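Local coordinates for protein C-type lectin domain family 4, member b1 (Mus musculus, PDB 6LKR) that binds carbohydrate through a calcium-dependent C-type lectin domain and probably serves as an innate immune receptor that recognises pathogen-derived phosphoglycolipids, at residues F23-S31 and S120-V128; F65-W76 and P96-V106. All blocks are in the same frame, centred on the assembly; numbering follows the deposited sequence. Where two conformers were deposited one is given.

Contact 1 (F23-S31 and S120-V128)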
loop_
_atom_site.group_PDB
_atom_site.type_symbol
_atom_site.label_atom_id
_atom_site.label_comp_id
_atom_site.label_asym_id
_atom_site.label_seq_id
_atom_site.Cartn_x
_atom_site.Cartn_y
_atom_site.Cartn_z
ATOM N N PHE A 23 0.954 8.271 25.621
ATOM C CA PHE A 23 -0.253 9.039 26.018
ATOM C C PHE A 23 -1.452 8.094 26.011
ATOM O O PHE A 23 -1.513 7.186 25.167
ATOM C CB PHE A 23 -0.445 10.300 25.169
ATOM C CG PHE A 23 -0.033 10.209 23.722
ATOM C CD1 PHE A 23 -0.787 9.477 22.817
ATOM C CD2 PHE A 23 1.081 10.894 23.259
ATOM C CE1 PHE A 23 -0.422 9.408 21.482
ATOM C CE2 PHE A 23 1.440 10.833 21.922
ATOM C CZ PHE A 23 0.684 10.093 21.040
ATOM N N SER A 24 -2.345 8.279 26.984
ATOM C CA SER A 24 -3.598 7.499 27.141
ATOM C C SER A 24 -4.530 7.805 25.962
ATOM O O SER A 24 -5.288 6.899 25.581
ATOM C CB SER A 24 -4.255 7.782 28.474
ATOM O OG SER A 24 -4.268 9.176 28.748
ATOM N N SER A 25 -4.456 9.026 25.409
ATOM C CA SER A 25 -5.238 9.455 24.218
ATOM C C SER A 25 -4.646 10.746 23.643
ATOM O O SER A 25 -3.939 11.444 24.376
ATOM C CB SER A 25 -6.692 9.636 24.560
ATOM O OG SER A 25 -6.876 10.799 25.348
ATOM N N ALA A 26 -4.944 11.032 22.376
ATOM C CA ALA A 26 -4.447 12.225 21.659
ATOM C C ALA A 26 -5.279 12.446 20.398
ATOM O O ALA A 26 -5.947 11.498 19.951
ATOM C CB ALA A 26 -2.987 12.045 21.324
ATOM N N SER A 27 -5.220 13.662 19.856
ATOM C CA SER A 27 -5.820 14.056 18.560
ATOM C C SER A 27 -5.233 13.189 17.444
ATOM O O SER A 27 -4.190 12.547 17.662
ATOM C CB SER A 27 -5.580 15.515 18.282
ATOM O OG SER A 27 -4.226 15.723 17.900
ATOM N N TRP A 28 -5.857 13.202 16.271
ATOM C CA TRP A 28 -5.374 12.430 15.102
ATOM C C TRP A 28 -3.967 12.917 14.729
ATOM O O TRP A 28 -3.075 12.070 14.552
ATOM C CB TRP A 28 -6.367 12.536 13.941
ATOM C CG TRP A 28 -6.051 11.628 12.795
ATOM C CD1 TRP A 28 -6.514 10.358 12.589
ATOM C CD2 TRP A 28 -5.189 11.927 11.685
ATOM N NE1 TRP A 28 -5.996 9.851 11.428
ATOM C CE2 TRP A 28 -5.179 10.786 10.853
ATOM C CE3 TRP A 28 -4.436 13.045 11.311
ATOM C CZ2 TRP A 28 -4.446 10.741 9.669
ATOM C CZ3 TRP A 28 -3.703 12.994 10.147
ATOM C CH2 TRP A 28 -3.719 11.861 9.333
ATOM N N ASN A 29 -3.754 14.232 14.639
ATOM C CA ASN A 29 -2.440 14.807 14.236
ATOM C C ASN A 29 -1.344 14.391 15.226
ATOM O O ASN A 29 -0.243 14.004 14.777
ATOM C CB ASN A 29 -2.470 16.335 14.140
ATOM C CG ASN A 29 -3.121 16.843 12.872
ATOM O OD1 ASN A 29 -3.180 16.135 11.870
ATOM N ND2 ASN A 29 -3.600 18.075 12.905
ATOM N N LYS A 30 -1.623 14.483 16.528
ATOM C CA LYS A 30 -0.651 14.158 17.608
ATOM C C LYS A 30 -0.389 12.646 17.618
ATOM O O LYS A 30 0.750 12.250 17.931
ATOM C CB LYS A 30 -1.162 14.656 18.962
ATOM C CG LYS A 30 -1.213 16.172 19.108
ATOM C CD LYS A 30 0.111 16.860 18.866
ATOM C CE LYS A 30 0.076 18.337 19.197
ATOM N NZ LYS A 30 -0.100 18.560 20.651
ATOM N N SER A 31 -1.403 11.842 17.283
ATOM C CA SER A 31 -1.293 10.363 17.142
ATOM C C SER A 31 -0.399 10.013 15.946
ATOM O O SER A 31 0.512 9.170 16.104
ATOM C CB SER A 31 -2.650 9.726 17.014
ATOM O OG SER A 31 -3.431 9.941 18.180
ATOM N N SER A 120 -14.439 13.618 14.374
ATOM C CA SER A 120 -13.654 14.874 14.407
ATOM C C SER A 120 -12.185 14.541 14.700
ATOM O O SER A 120 -11.913 13.777 15.634
ATOM C CB SER A 120 -14.212 15.844 15.419
ATOM O OG SER A 120 -13.193 16.721 15.870
ATOM N N CYS A 121 -11.275 15.134 13.935
ATOM C CA CYS A 121 -9.811 14.957 14.068
ATOM C C CYS A 121 -9.326 15.471 15.431
ATOM O O CYS A 121 -8.271 15.004 15.889
ATOM C CB CYS A 121 -9.118 15.664 12.916
ATOM S SG CYS A 121 -9.554 14.926 11.319
ATOM N N ASN A 122 -10.089 16.362 16.067
ATOM C CA ASN A 122 -9.700 17.045 17.328
ATOM C C ASN A 122 -10.084 16.210 18.550
ATOM O O ASN A 122 -9.539 16.497 19.618
ATOM C CB ASN A 122 -10.325 18.435 17.423
ATOM C CG ASN A 122 -9.898 19.313 16.272
ATOM O OD1 ASN A 122 -8.716 19.367 15.942
ATOM N ND2 ASN A 122 -10.855 19.970 15.637
ATOM N N LEU A 123 -10.992 15.240 18.419
ATOM C CA LEU A 123 -11.353 14.331 19.537
ATOM C C LEU A 123 -10.134 13.469 19.855
ATOM O O LEU A 123 -9.413 13.091 18.914
ATOM C CB LEU A 123 -12.559 13.468 19.161
ATOM C CG LEU A 123 -13.870 14.221 18.947
ATOM C CD1 LEU A 123 -15.000 13.243 18.650
ATOM C CD2 LEU A 123 -14.215 15.090 20.152
ATOM N N LYS A 124 -9.878 13.230 21.137
ATOM C CA LYS A 124 -8.719 12.424 21.589
ATOM C C LYS A 124 -9.138 10.955 21.579
ATOM O O LYS A 124 -10.217 10.634 22.116
ATOM C CB LYS A 124 -8.233 12.909 22.959
ATOM C CG LYS A 124 -7.712 14.342 22.956
ATOM C CD LYS A 124 -7.702 15.015 24.317
ATOM C CE LYS A 124 -6.339 15.031 24.975
ATOM N NZ LYS A 124 -6.149 16.256 25.790
ATOM N N GLN A 125 -8.339 10.099 20.948
ATOM C CA GLN A 125 -8.573 8.636 20.955
ATOM C C GLN A 125 -7.234 7.939 21.175
ATOM O O GLN A 125 -6.177 8.615 21.148
ATOM C CB GLN A 125 -9.189 8.149 19.639
ATOM C CG GLN A 125 -10.364 8.977 19.130
ATOM C CD GLN A 125 -11.626 8.835 19.950
ATOM O OE1 GLN A 125 -11.763 7.944 20.776
ATOM N NE2 GLN A 125 -12.563 9.748 19.748
ATOM N N LYS A 126 -7.285 6.627 21.363
ATOM C CA LYS A 126 -6.092 5.751 21.308
ATOM C C LYS A 126 -5.661 5.667 19.839
ATOM O O LYS A 126 -6.300 6.316 18.993
ATOM C CB LYS A 126 -6.433 4.402 21.948
ATOM C CG LYS A 126 -6.998 4.515 23.360
ATOM C CD LYS A 126 -6.821 3.269 24.204
ATOM C CE LYS A 126 -7.115 3.500 25.673
ATOM N NZ LYS A 126 -6.084 4.351 26.310
ATOM N N SER A 127 -4.613 4.919 19.544
ATOM C CA SER A 127 -4.127 4.782 18.156
ATOM C C SER A 127 -3.372 3.470 18.016
ATOM O O SER A 127 -3.103 2.825 19.043
ATOM C CB SER A 127 -3.279 5.970 17.774
ATOM O OG SER A 127 -2.258 6.188 18.735
ATOM N N VAL A 128 -3.076 3.105 16.772
ATOM C CA VAL A 128 -2.250 1.915 16.409
ATOM C C VAL A 128 -1.295 2.340 15.291
ATOM O O VAL A 128 -1.771 2.996 14.341
ATOM C CB VAL A 128 -3.106 0.714 15.960
ATOM C CG1 VAL A 128 -2.403 -0.601 16.265
ATOM C CG2 VAL A 128 -4.498 0.722 16.565
HETATM O O HOH W 1 -6.021 16.193 14.603
HETATM O O HOH W 2 0.321 7.271 18.150
HETATM O O HOH W 3 -3.423 8.227 20.367
#
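Lys126 reaches back to the carbonyl oxygen of Ser24. CB leads off away from residues 23-31; CG then swings back to 3.7 Å from Ser24 O, CD and CE run past the same oxygen, and, in one of its two conformers, a bend at the last torsion (chi4 -70°) sets NZ 2.8 Å from Ser24 O, in the carbonyl plane and on a lone pair. A long, flexible lysine suits this solvent-facing edge. Further in, Ala26 and Gln125 form a single antiparallel hydrogen-bonded bridge: Ala26 N gives to Gln125 O at 3.0 Å and Gln125 N to Ala26 O at 2.9 Å. Ser27, the N-cap residue, turns OG back to accept from Lys30 N. The next amide, Trp28 N, donates to Cys121 O at 3.0 Å, almost straight (175°). Deeper, small serines let the chains approach: Ser31 CB lies 3.9 Å from Ser127 CB, and one water joins Ser31 OG, Ser127 OG and Gln125 O. Leu123 O is buried without a polar partner. The Trp28 ring leaves the contact, its NE1 bonding Ile66 O. Together these bonds fasten the start of helix 28-37 to the turn ahead of strand 126-132 in the C-type lectin fold.

Contact 2 (F65-W76 and P96-V106). With CA (calcium ion), chain D.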
loop_
_atom_site.group_PDB
_atom_site.type_symbol
_atom_site.label_atom_id
_atom_site.label_comp_id
_atom_site.label_asym_id
_atom_site.label_seq_id
_atom_site.Cartn_x
_atom_site.Cartn_y
_atom_site.Cartn_z
ATOM N N PHE A 65 -7.656 5.632 16.536
ATOM C CA PHE A 65 -7.360 6.306 15.253
ATOM C C PHE A 65 -6.606 5.338 14.333
ATOM O O PHE A 65 -5.652 4.649 14.771
ATOM C CB PHE A 65 -6.568 7.592 15.483
ATOM C CG PHE A 65 -7.408 8.787 15.845
ATOM C CD1 PHE A 65 -8.523 9.124 15.093
ATOM C CD2 PHE A 65 -7.083 9.580 16.936
ATOM C CE1 PHE A 65 -9.283 10.235 15.418
ATOM C CE2 PHE A 65 -7.858 10.680 17.271
ATOM C CZ PHE A 65 -8.955 11.007 16.507
ATOM N N ILE A 66 -7.035 5.292 13.073
ATOM C CA ILE A 66 -6.304 4.632 11.955
ATOM C C ILE A 66 -5.807 5.719 10.997
ATOM O O ILE A 66 -6.234 6.890 11.138
ATOM C CB ILE A 66 -7.188 3.573 11.270
ATOM C CG1 ILE A 66 -8.331 4.197 10.467
ATOM C CG2 ILE A 66 -7.714 2.587 12.301
ATOM C CD1 ILE A 66 -9.060 3.216 9.589
ATOM N N GLY A 67 -4.906 5.352 10.083
ATOM C CA GLY A 67 -4.185 6.295 9.211
ATOM C C GLY A 67 -4.987 6.643 7.970
ATOM O O GLY A 67 -4.405 6.684 6.880
ATOM N N LEU A 68 -6.273 6.930 8.137
ATOM C CA LEU A 68 -7.195 7.296 7.035
ATOM C C LEU A 68 -7.778 8.674 7.349
ATOM O O LEU A 68 -8.255 8.884 8.470
ATOM C CB LEU A 68 -8.304 6.246 6.910
ATOM C CG LEU A 68 -9.159 6.345 5.643
ATOM C CD1 LEU A 68 -8.331 6.052 4.399
ATOM C CD2 LEU A 68 -10.340 5.389 5.702
ATOM N N TRP A 69 -7.732 9.593 6.390
ATOM C CA TRP A 69 -8.297 10.946 6.587
ATOM C C TRP A 69 -8.893 11.436 5.274
ATOM O O TRP A 69 -8.491 10.965 4.196
ATOM C CB TRP A 69 -7.262 11.919 7.164
ATOM C CG TRP A 69 -6.103 12.193 6.262
ATOM C CD1 TRP A 69 -5.081 11.345 5.953
ATOM C CD2 TRP A 69 -5.817 13.429 5.579
ATOM N NE1 TRP A 69 -4.201 11.953 5.098
ATOM C CE2 TRP A 69 -4.619 13.233 4.858
ATOM C CE3 TRP A 69 -6.459 14.668 5.498
ATOM C CZ2 TRP A 69 -4.051 14.234 4.072
ATOM C CZ3 TRP A 69 -5.902 15.654 4.709
ATOM C CH2 TRP A 69 -4.716 15.437 4.007
ATOM N N ASP A 70 -9.832 12.361 5.394
ATOM C CA ASP A 70 -10.580 12.912 4.243
ATOM C C ASP A 70 -9.856 14.179 3.783
ATOM O O ASP A 70 -9.876 15.171 4.532
ATOM C CB ASP A 70 -12.035 13.146 4.634
ATOM C CG ASP A 70 -12.871 13.677 3.492
ATOM O OD1 ASP A 70 -12.325 13.810 2.373
ATOM O OD2 ASP A 70 -14.056 13.934 3.733
ATOM N N THR A 71 -9.251 14.117 2.598
ATOM C CA THR A 71 -8.463 15.206 1.970
ATOM C C THR A 71 -9.415 16.193 1.283
ATOM O O THR A 71 -8.947 17.250 0.865
ATOM C CB THR A 71 -7.427 14.623 1.002
ATOM O OG1 THR A 71 -8.098 14.093 -0.141
ATOM C CG2 THR A 71 -6.604 13.511 1.614
ATOM N N GLY A 72 -10.704 15.870 1.172
ATOM C CA GLY A 72 -11.683 16.755 0.506
ATOM C C GLY A 72 -13.100 16.503 0.991
ATOM O O GLY A 72 -13.457 16.966 2.096
ATOM N N HIS A 73 -13.879 15.796 0.180
ATOM C CA HIS A 73 -15.294 15.433 0.444
ATOM C C HIS A 73 -15.448 13.934 0.238
ATOM O O HIS A 73 -15.754 13.514 -0.886
ATOM C CB HIS A 73 -16.208 16.285 -0.437
ATOM C CG HIS A 73 -15.896 17.723 -0.256
ATOM N ND1 HIS A 73 -16.136 18.361 0.943
ATOM C CD2 HIS A 73 -15.273 18.614 -1.058
ATOM C CE1 HIS A 73 -15.726 19.607 0.856
ATOM N NE2 HIS A 73 -15.190 19.789 -0.363
ATOM N N ARG A 74 -15.186 13.165 1.297
ATOM C CA ARG A 74 -15.148 11.680 1.265
ATOM C C ARG A 74 -14.006 11.241 0.341
ATOM O O ARG A 74 -14.109 10.150 -0.239
ATOM C CB ARG A 74 -16.500 11.108 0.814
ATOM C CG ARG A 74 -17.723 11.759 1.452
ATOM C CD ARG A 74 -17.887 11.534 2.947
ATOM N NE ARG A 74 -16.972 12.338 3.749
ATOM C CZ ARG A 74 -16.889 12.311 5.075
ATOM N NH1 ARG A 74 -17.702 11.550 5.783
ATOM N NH2 ARG A 74 -15.987 13.055 5.692
ATOM N N GLN A 75 -12.978 12.078 0.179
ATOM C CA GLN A 75 -11.756 11.745 -0.600
ATOM C C GLN A 75 -10.724 11.167 0.380
ATOM O O GLN A 75 -9.716 11.842 0.684
ATOM C CB GLN A 75 -11.327 12.974 -1.402
ATOM C CG GLN A 75 -12.376 13.345 -2.446
ATOM C CD GLN A 75 -12.204 14.725 -3.026
ATOM O OE1 GLN A 75 -12.825 15.690 -2.578
ATOM N NE2 GLN A 75 -11.340 14.820 -4.023
ATOM N N TRP A 76 -11.016 9.960 0.864
ATOM C CA TRP A 76 -10.220 9.225 1.878
ATOM C C TRP A 76 -8.824 8.950 1.319
ATOM O O TRP A 76 -8.705 8.489 0.178
ATOM C CB TRP A 76 -10.948 7.945 2.304
ATOM C CG TRP A 76 -12.333 8.217 2.803
ATOM C CD1 TRP A 76 -13.510 7.946 2.166
ATOM C CD2 TRP A 76 -12.686 8.893 4.022
ATOM N NE1 TRP A 76 -14.567 8.382 2.917
ATOM C CE2 TRP A 76 -14.095 8.960 4.064
ATOM C CE3 TRP A 76 -11.958 9.410 5.098
ATOM C CZ2 TRP A 76 -14.782 9.540 5.127
ATOM C CZ3 TRP A 76 -12.637 9.978 6.151
ATOM C CH2 TRP A 76 -14.030 10.044 6.164
ATOM N N PRO A 96 -19.260 6.117 6.489
ATOM C CA PRO A 96 -19.102 7.422 7.132
ATOM C C PRO A 96 -20.429 8.190 7.225
ATOM O O PRO A 96 -21.318 7.882 6.461
ATOM C CB PRO A 96 -18.154 8.187 6.197
ATOM C CG PRO A 96 -17.530 7.142 5.309
ATOM C CD PRO A 96 -18.520 6.006 5.227
ATOM N N SER A 97 -20.530 9.149 8.147
ATOM C CA SER A 97 -21.804 9.808 8.527
ATOM C C SER A 97 -21.789 11.319 8.249
ATOM O O SER A 97 -22.887 11.871 8.082
ATOM C CB SER A 97 -22.138 9.512 9.964
ATOM O OG SER A 97 -21.196 10.100 10.845
ATOM N N SER A 98 -20.632 11.985 8.187
ATOM C CA SER A 98 -20.604 13.472 8.119
ATOM C C SER A 98 -19.359 14.001 7.402
ATOM O O SER A 98 -18.236 13.649 7.798
ATOM C CB SER A 98 -20.711 14.068 9.488
ATOM O OG SER A 98 -20.521 15.476 9.423
ATOM N N ASP A 99 -19.558 14.929 6.466
ATOM C CA ASP A 99 -18.440 15.602 5.762
ATOM C C ASP A 99 -17.636 16.474 6.734
ATOM O O ASP A 99 -16.525 16.830 6.358
ATOM C CB ASP A 99 -18.900 16.414 4.556
ATOM C CG ASP A 99 -17.784 16.607 3.547
ATOM O OD1 ASP A 99 -17.069 15.620 3.275
ATOM O OD2 ASP A 99 -17.621 17.748 3.053
ATOM N N ASN A 100 -18.149 16.787 7.930
ATOM C CA ASN A 100 -17.375 17.577 8.928
ATOM C C ASN A 100 -16.425 16.658 9.709
ATOM O O ASN A 100 -15.549 17.196 10.397
ATOM C CB ASN A 100 -18.271 18.404 9.854
ATOM C CG ASN A 100 -18.238 19.879 9.515
ATOM O OD1 ASN A 100 -17.236 20.383 9.009
ATOM N ND2 ASN A 100 -19.329 20.581 9.781
ATOM N N GLU A 101 -16.583 15.340 9.589
ATOM C CA GLU A 101 -15.719 14.342 10.273
ATOM C C GLU A 101 -14.656 13.866 9.279
ATOM O O GLU A 101 -15.013 13.109 8.346
ATOM C CB GLU A 101 -16.574 13.200 10.813
ATOM C CG GLU A 101 -17.541 13.654 11.888
ATOM C CD GLU A 101 -18.397 12.551 12.476
ATOM O OE1 GLU A 101 -18.678 12.622 13.678
ATOM O OE2 GLU A 101 -18.780 11.623 11.737
ATOM N N LYS A 102 -13.403 14.294 9.466
ATOM C CA LYS A 102 -12.327 14.125 8.449
ATOM C C LYS A 102 -11.332 13.020 8.837
ATOM O O LYS A 102 -10.507 12.664 7.983
ATOM C CB LYS A 102 -11.620 15.464 8.228
ATOM C CG LYS A 102 -12.508 16.572 7.676
ATOM C CD LYS A 102 -13.111 16.236 6.332
ATOM C CE LYS A 102 -13.727 17.425 5.633
ATOM N NZ LYS A 102 -14.587 17.001 4.500
ATOM N N CYS A 103 -11.409 12.479 10.052
ATOM C CA CYS A 103 -10.489 11.430 10.555
ATOM C C CYS A 103 -11.297 10.180 10.890
ATOM O O CYS A 103 -12.543 10.254 10.923
ATOM C CB CYS A 103 -9.683 11.923 11.750
ATOM S SG CYS A 103 -8.483 13.198 11.289
ATOM N N VAL A 104 -10.611 9.055 11.058
ATOM C CA VAL A 104 -11.259 7.715 11.100
ATOM C C VAL A 104 -10.739 6.953 12.311
ATOM O O VAL A 104 -9.514 6.937 12.544
ATOM C CB VAL A 104 -11.050 6.939 9.789
ATOM C CG1 VAL A 104 -11.729 5.576 9.807
ATOM C CG2 VAL A 104 -11.551 7.745 8.604
ATOM N N THR A 105 -11.668 6.365 13.059
ATOM C CA THR A 105 -11.354 5.458 14.187
ATOM C C THR A 105 -11.897 4.069 13.883
ATOM O O THR A 105 -12.813 3.951 13.039
ATOM C CB THR A 105 -11.954 5.926 15.515
ATOM O OG1 THR A 105 -13.349 6.166 15.319
ATOM C CG2 THR A 105 -11.265 7.161 16.039
ATOM N N VAL A 106 -11.321 3.069 14.532
ATOM C CA VAL A 106 -11.853 1.688 14.497
ATOM C C VAL A 106 -12.309 1.407 15.926
ATOM O O VAL A 106 -11.581 1.759 16.874
ATOM C CB VAL A 106 -10.822 0.683 13.950
ATOM C CG1 VAL A 106 -9.555 0.644 14.794
ATOM C CG2 VAL A 106 -11.421 -0.704 13.808
HETATM CA CA CA D . -19.220 9.235 12.025
HETATM O O HOH W 4 -19.536 9.973 14.184
HETATM O O HOH W 5 -21.212 8.467 13.560
#
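Val104 is the central bump of this antiparallel pairing in the C-type lectin domain, where strand 103-109 runs beside strand 64-70. Its two methyls fill different hollows. CG1 nestles against Ile66 CD1 at 3.6 Å, while CG2 fits between Leu68 and the six-membered ring of Trp76, 3.5 Å from Trp76 CZ3. A beta-branched valine suits this place because its methyls diverge straight from CB. Next along, the side chains of Val106 and Ile66 cross at about a right angle, CG1 against CG2. On the sheet face that carries Phe65, Cys103 and Thr105, the Phe65 ring meets Thr105 CG2 obliquely, with Val104 O at the ring edge.

Beyond the strands, the loops lock through charge. The Arg74 guanidinium is a flat plate in a slot: Trp76 CZ2 lies over the centre of one face, 3.5 Å above its plane, and Asp99 CA lies against the opposite face. Bends at chi2 and chi3 fold the arginine into this slot, where NH2 donates in its own plane to Glu101 O at 2.8 Å. Pro96, following a cis peptide, packs its ring carbons against Trp76. Asp70 OD2 accepts from Arg74 N, Arg74 NH2 and Lys102 NZ, which probably lowers the cost of burying the carboxylate.

Ser97 OG and Glu101 OE2 bind the calcium ion, whose site Glu95, Asn117, Asp118 and two waters complete. Arg74 NH1 also bridges to Asp118, so the charged slot abuts the metal site directly. In the loop after strand 64-70, His73 ND1 donates to the syn lone pair of Asp99 OD2 at 2.7 Å, the oxygen lying close to the imidazole plane.

How the contacts relate
From the N terminus, the chain first lays down residues 23-31, whose partner, residues 120-128, comes near the C terminus; contact 1 therefore closes a long loop holding most of the domain. Within that loop, contact 2 closes a much shorter one, joining 65-76 to 96-106, so the two nest and do not cross. They meet physically at the Cys103-Cys121 disulfide, beside which Trp28 packs on the sulfur of Cys103, and in the sheet, where Lys126 pairs with Phe65 between the parallel strands 126-132 and 64-70. The first helix, the sheet and the calcium-binding loop are thereby tied together.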